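Local coordinates for protein probable nitrite reductase [nad(p)h] small subunit NIRD (Mycobacterium tuberculosis, PDB 4AIV) that probably serves as the Rieske-like small subunit that the NADH-dependent nitrite reductase needs for activity, associating with NirB in the reduction of nitrite to ammonium, at residues G43-V48 with G109-A114; V48-V51 with A57-M60. One frame throughout, in Å; residues are numbered along the deposited sequence.

Interaction 1 (G43-V48 with G109-A114)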
ATOM      1  N   GLY A  43      13.861   1.453   2.039  1.00  7.76           N
ATOM      2  CA  GLY A  43      13.600   0.455   3.064  1.00  8.49           C
ATOM      3  C   GLY A  43      12.184   0.459   3.631  1.00  9.19           C
ATOM      4  O   GLY A  43      11.756  -0.513   4.265  1.00 11.71           O
ATOM      5  N   SER A  44      11.454   1.545   3.412  1.00  6.80           N
ATOM      6  CA  SER A  44      10.112   1.687   3.977  1.00  9.28           C
ATOM      7  C   SER A  44       9.113   0.712   3.353  1.00  9.02           C
ATOM      8  O   SER A  44       9.258   0.309   2.191  1.00  8.88           O
ATOM      9  CB  SER A  44       9.600   3.122   3.803  1.00  8.88           C
ATOM     10  OG  SER A  44       9.376   3.435   2.432  1.00  9.36           O
ATOM     11  N   VAL A  45       8.113   0.327   4.142  1.00  8.40           N
ATOM     12  CA  VAL A  45       6.977  -0.421   3.621  1.00 10.00           C
ATOM     13  C   VAL A  45       5.743   0.461   3.698  1.00 10.48           C
ATOM     14  O   VAL A  45       5.595   1.255   4.629  1.00  8.23           O
ATOM     15  CB  VAL A  45       6.743  -1.773   4.366  1.00  8.84           C
ATOM     16  CG1 VAL A  45       7.923  -2.713   4.137  1.00  9.89           C
ATOM     17  CG2 VAL A  45       6.505  -1.551   5.866  1.00  9.63           C
ATOM     18  N   HIS A  46       4.872   0.346   2.698  1.00  7.14           N
ATOM     19  CA  HIS A  46       3.658   1.153   2.643  1.00  7.89           C
ATOM     20  C   HIS A  46       2.483   0.283   2.222  1.00  7.27           C
ATOM     21  O   HIS A  46       2.608  -0.551   1.315  1.00  7.16           O
ATOM     22  CB  HIS A  46       3.832   2.323   1.671  1.00  6.47           C
ATOM     23  CG  HIS A  46       4.911   3.276   2.080  1.00 11.99           C
ATOM     24  ND1 HIS A  46       4.691   4.349   2.912  1.00 11.79           N
ATOM     25  CD2 HIS A  46       6.241   3.279   1.806  1.00  8.06           C
ATOM     26  CE1 HIS A  46       5.820   4.985   3.126  1.00 10.81           C
ATOM     27  NE2 HIS A  46       6.787   4.360   2.458  1.00 10.94           N
ATOM     28  N   ALA A  47       1.347   0.472   2.880  1.00  7.63           N
ATOM     29  CA  ALA A  47       0.150  -0.312   2.571  1.00  8.55           C
ATOM     30  C   ALA A  47      -1.012   0.605   2.226  1.00  8.30           C
ATOM     31  O   ALA A  47      -1.394   1.480   3.029  1.00  7.25           O
ATOM     32  CB  ALA A  47      -0.217  -1.219   3.747  1.00  7.97           C
ATOM     33  N   VAL A  48      -1.564   0.419   1.024  1.00  7.80           N
ATOM     34  CA  VAL A  48      -2.723   1.187   0.589  1.00  8.29           C
ATOM     35  C   VAL A  48      -3.829   0.238   0.111  1.00  8.93           C
ATOM     36  O   VAL A  48      -3.595  -0.963  -0.070  1.00  8.49           O
ATOM     37  CB  VAL A  48      -2.373   2.223  -0.528  1.00  7.58           C
ATOM     38  CG1 VAL A  48      -1.371   3.262  -0.012  1.00  8.50           C
ATOM     39  CG2 VAL A  48      -1.839   1.524  -1.776  1.00  8.65           C
ATOM     40  N   GLY A 109      12.324  -8.244  11.875  1.00 15.50           N
ATOM     41  CA  GLY A 109      12.244  -8.304  10.426  1.00 11.82           C
ATOM     42  C   GLY A 109      10.955  -8.859   9.844  1.00 13.64           C
ATOM     43  O   GLY A 109      10.966  -9.453   8.765  1.00 12.43           O
ATOM     44  N   ARG A 110       9.843  -8.679  10.547  1.00 14.52           N
ATOM     45  CA  ARG A 110       8.543  -9.087  10.015  1.00 12.30           C
ATOM     46  C   ARG A 110       7.777  -7.857   9.565  1.00 11.20           C
ATOM     47  O   ARG A 110       7.707  -6.862  10.296  1.00  9.78           O
ATOM     48  CB  ARG A 110       7.723  -9.831  11.076  1.00 16.50           C
ATOM     49  CG  ARG A 110       8.253 -11.211  11.453  1.00 22.83           C
ATOM     50  N   ILE A 111       7.209  -7.918   8.366  1.00 10.09           N
ATOM     51  CA  ILE A 111       6.357  -6.837   7.888  1.00  8.31           C
ATOM     52  C   ILE A 111       4.925  -7.048   8.370  1.00 10.64           C
ATOM     53  O   ILE A 111       4.338  -8.113   8.165  1.00 11.25           O
ATOM     54  CB  ILE A 111       6.358  -6.731   6.349  1.00  7.35           C
ATOM     55  CG1 ILE A 111       7.786  -6.505   5.842  1.00  9.05           C
ATOM     56  CG2 ILE A 111       5.440  -5.591   5.896  1.00  7.49           C
ATOM     57  CD1 ILE A 111       7.915  -6.552   4.333  1.00 10.03           C
ATOM     58  N   GLN A 112       4.373  -6.039   9.034  1.00  7.33           N
ATOM     59  CA  GLN A 112       2.978  -6.090   9.450  1.00 12.10           C
ATOM     60  C   GLN A 112       2.202  -4.906   8.915  1.00 10.69           C
ATOM     61  O   GLN A 112       2.771  -3.840   8.657  1.00  9.57           O
ATOM     62  CB  GLN A 112       2.873  -6.077  10.966  1.00  9.88           C
ATOM     63  CG  GLN A 112       3.569  -7.222  11.648  1.00 11.76           C
ATOM     64  CD  GLN A 112       3.192  -7.290  13.100  1.00 12.15           C
ATOM     65  OE1 GLN A 112       3.599  -6.442  13.897  1.00 14.13           O
ATOM     66  NE2 GLN A 112       2.391  -8.293  13.456  1.00 15.04           N
ATOM     67  N   VAL A 113       0.896  -5.104   8.777  1.00  7.08           N
ATOM     68  CA  VAL A 113      -0.013  -4.062   8.342  1.00  7.45           C
ATOM     69  C   VAL A 113      -1.187  -4.016   9.303  1.00  9.70           C
ATOM     70  O   VAL A 113      -1.754  -5.059   9.653  1.00  9.23           O
ATOM     71  CB  VAL A 113      -0.552  -4.339   6.916  1.00  8.08           C
ATOM     72  CG1 VAL A 113      -1.539  -3.248   6.503  1.00  6.84           C
ATOM     73  CG2 VAL A 113       0.589  -4.451   5.917  1.00  7.14           C
ATOM     74  N   ALA A 114      -1.556  -2.814   9.732  1.00  9.24           N
ATOM     75  CA  ALA A 114      -2.653  -2.676  10.678  1.00  9.70           C
ATOM     76  C   ALA A 114      -3.899  -2.129  10.012  1.00 11.36           C
ATOM     77  O   ALA A 114      -3.836  -1.436   8.998  1.00 11.16           O
ATOM     78  CB  ALA A 114      -2.249  -1.763  11.833  1.00 13.31           C
TER

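Interaction 2 (V48-V51 with A57-M60)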
ATOM      1  N   VAL A  48      -1.564   0.419   1.024  1.00  7.80           N
ATOM      2  CA  VAL A  48      -2.723   1.187   0.589  1.00  8.29           C
ATOM      3  C   VAL A  48      -3.829   0.238   0.111  1.00  8.93           C
ATOM      4  O   VAL A  48      -3.595  -0.963  -0.070  1.00  8.49           O
ATOM      5  CB  VAL A  48      -2.373   2.223  -0.528  1.00  7.58           C
ATOM      6  CG1 VAL A  48      -1.371   3.262  -0.012  1.00  8.50           C
ATOM      7  CG2 VAL A  48      -1.839   1.524  -1.776  1.00  8.65           C
ATOM      8  N   GLY A  49      -5.033   0.767  -0.068  1.00  8.01           N
ATOM      9  CA  GLY A  49      -6.132  -0.033  -0.593  1.00 10.80           C
ATOM     10  C   GLY A  49      -5.750  -0.758  -1.878  1.00  9.42           C
ATOM     11  O   GLY A  49      -5.110  -0.183  -2.754  1.00  8.73           O
ATOM     12  N   ASN A  50      -6.126  -2.026  -1.987  1.00  6.35           N
ATOM     13  CA  ASN A  50      -5.801  -2.814  -3.179  1.00  9.68           C
ATOM     14  C   ASN A  50      -6.779  -2.578  -4.336  1.00 11.17           C
ATOM     15  O   ASN A  50      -6.528  -2.984  -5.484  1.00  9.67           O
ATOM     16  CB  ASN A  50      -5.755  -4.306  -2.832  1.00  8.78           C
ATOM     17  CG  ASN A  50      -4.994  -5.116  -3.859  1.00 15.42           C
ATOM     18  OD1 ASN A  50      -3.977  -4.664  -4.405  1.00 13.76           O
ATOM     19  ND2 ASN A  50      -5.484  -6.320  -4.137  1.00 10.26           N
ATOM     20  N   VAL A  51      -7.896  -1.923  -4.039  1.00  8.94           N
ATOM     21  CA  VAL A  51      -8.921  -1.703  -5.052  1.00 11.33           C
ATOM     22  C   VAL A  51      -8.784  -0.330  -5.717  1.00 12.32           C
ATOM     23  O   VAL A  51      -8.813   0.707  -5.045  1.00  9.87           O
ATOM     24  CB  VAL A  51     -10.340  -1.872  -4.469  1.00 13.23           C
ATOM     25  CG1 VAL A  51     -11.387  -1.647  -5.551  1.00 13.06           C
ATOM     26  CG2 VAL A  51     -10.492  -3.252  -3.836  1.00 11.75           C
ATOM     27  N   ALA A  57     -11.328  -2.498  -9.695  1.00 14.62           N
ATOM     28  CA  ALA A  57     -10.435  -3.644  -9.919  1.00 17.72           C
ATOM     29  C   ALA A  57      -9.447  -3.847  -8.764  1.00 12.83           C
ATOM     30  O   ALA A  57      -8.739  -2.913  -8.373  1.00 12.60           O
ATOM     31  CB  ALA A  57      -9.667  -3.462 -11.235  1.00 13.20           C
ATOM     32  N   ALA A  58      -9.393  -5.060  -8.216  1.00  8.95           N
ATOM     33  CA  ALA A  58      -8.465  -5.346  -7.113  1.00 14.51           C
ATOM     34  C   ALA A  58      -7.073  -5.605  -7.668  1.00 13.25           C
ATOM     35  O   ALA A  58      -6.603  -6.747  -7.664  1.00 11.59           O
ATOM     36  CB  ALA A  58      -8.943  -6.547  -6.274  1.00 13.49           C
ATOM     37  N   VAL A  59      -6.419  -4.546  -8.148  1.00 11.56           N
ATOM     38  CA  VAL A  59      -5.153  -4.685  -8.869  1.00 11.39           C
ATOM     39  C   VAL A  59      -4.060  -3.684  -8.476  1.00 10.18           C
ATOM     40  O   VAL A  59      -3.007  -3.649  -9.123  1.00  9.82           O
ATOM     41  CB  VAL A  59      -5.359  -4.546 -10.406  1.00 14.81           C
ATOM     42  CG1 VAL A  59      -6.366  -5.589 -10.933  1.00 14.70           C
ATOM     43  CG2 VAL A  59      -5.811  -3.122 -10.753  1.00 11.81           C
ATOM     44  N   MET A  60      -4.287  -2.868  -7.449  1.00  8.43           N
ATOM     45  CA  MET A  60      -3.299  -1.838  -7.100  1.00 10.93           C
ATOM     46  C   MET A  60      -1.907  -2.417  -6.815  1.00  7.27           C
ATOM     47  O   MET A  60      -0.892  -1.809  -7.176  1.00 11.40           O
ATOM     48  CB  MET A  60      -3.759  -0.967  -5.921  1.00  9.47           C
ATOM     49  CG  MET A  60      -4.968  -0.088  -6.224  1.00  9.94           C
ATOM     50  SD  MET A  60      -4.738   1.029  -7.628  1.00 15.81           S
ATOM     51  CE  MET A  60      -3.341   2.034  -7.082  1.00 14.43           C
TER

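Interaction 1 (G43-V48 with G109-A114)
Val45 and Ala47 pack on Ile111 and Val113 in a purely apolar contact inside the curved six-stranded antiparallel sheet of the Rieske-like domain. The two strands are not neighbours in that sheet: 100-105 lies between them, and both run in the same direction. Their alpha carbons nevertheless approach to 6.9 Å at the pair Ala47 CA and Val113 CA, too far apart for direct strand pairing but close enough for inward-facing side chains to meet. This is evidence that the sheet bends strongly enough to bring alternate strands together on its inner side. The contact consists of two separate pairs. In the first, Val45 CG1 comes within 3.8 Å of Ile111 CD1, the two side chains crossing at a slant, while Val45 CG2 lies beside Ile111 CG2 at 4.2 Å. With CG1 anti to the carbonyl carbon (chi1 -58°) and CG2 anti to the backbone N, Ile111 turns both branches to Val45; the extended chi2 (173°) carries CD1 to Val45 CG1. In the second pair, the single methyl of Ala47 faces the fork of Val113: Ala47 CB is 3.7 Å from Val113 CG1 and 4.0 Å from Val113 CG2. Leu37 touches Ile111 and Val113, and Tyr101 touches Ala47 and Val113, extending the apolar cluster onto both strands that flank 45-49. His46 points its side chain away from this interface, and its NE2 donates to Ser44 OG at 2.7 Å, with the oxygen 20° out of the ring plane. Gln112 likewise turns outward, where its amide bonds to Arg104 and Thr12. These polar groups thus lie on the far sides while the four side chains that meet are all apolar, and the 160 Å² buried between the segments is held by dispersion and the hydrophobic effect, without directional bonds.

Interaction 2 (V48-V51 with A57-M60)
Asn50 O is the polar atom on which the 57-60 turn closes. Met60 N donates to Asn50 O at 3.0 Å with a nearly straight N-H...O angle of 166°, though the donor stands 31° out of the carbonyl plane. Around the same oxygen, Val59 N lies 3.1 Å from Asn50 O, and Ala58 CA adds a C-H...O contact to Asn50 O at 3.5 Å. The turn itself is tightened by an inverse gamma turn centred on Ala58, in which Val59 N makes a weak bond to Ala57 O. A second C-H...O contact runs the other way, Val51 CA to Ala57 O at 3.5 Å. The Asn50 side chain reinforces the closure: with CG anti to the backbone N (chi1 -161°), OD1 turns in toward the Met60 backbone and accepts from the amide of Ser61, so two successive amides bind one residue. Met60 lays its CB and CG against the carbonyls, its CG 3.5 Å from Gly49 O, before bends at chi2 and chi3 lead the sulfur end away, and the side chain touches Asp52 and Ser76. On the more open side, Val51 CG2 and Ala58 CB sit 4.4 Å apart. The closure spans the base of a loop probably equivalent to the one carrying the first Cys-X-His cluster-ligand pair in canonical Rieske domains; Asp52 at the likely cysteine position is consistent with a Rieske-like fold that need not hold a cluster through this loop.

Both interactions start from strand 45-49 and share Val48, but their centres lie about 16 Å apart on opposite sides of the chain's centre. Along the sequence, 43-48 runs straight into 48-51, 57-60 follows after five intervening residues, and 109-114 comes near the end of the chain. Interaction 1 is therefore long-range, joining alternate strands of the six-stranded sheet, whereas interaction 2 is a local closure in the loop leading to strand 64-68 and the smaller, three-stranded sheet. One strand thus packs into the core of the larger sheet and, at its end, leads into the loop linking the two sheets of this Rieske-like domain, which interaction 2 closes.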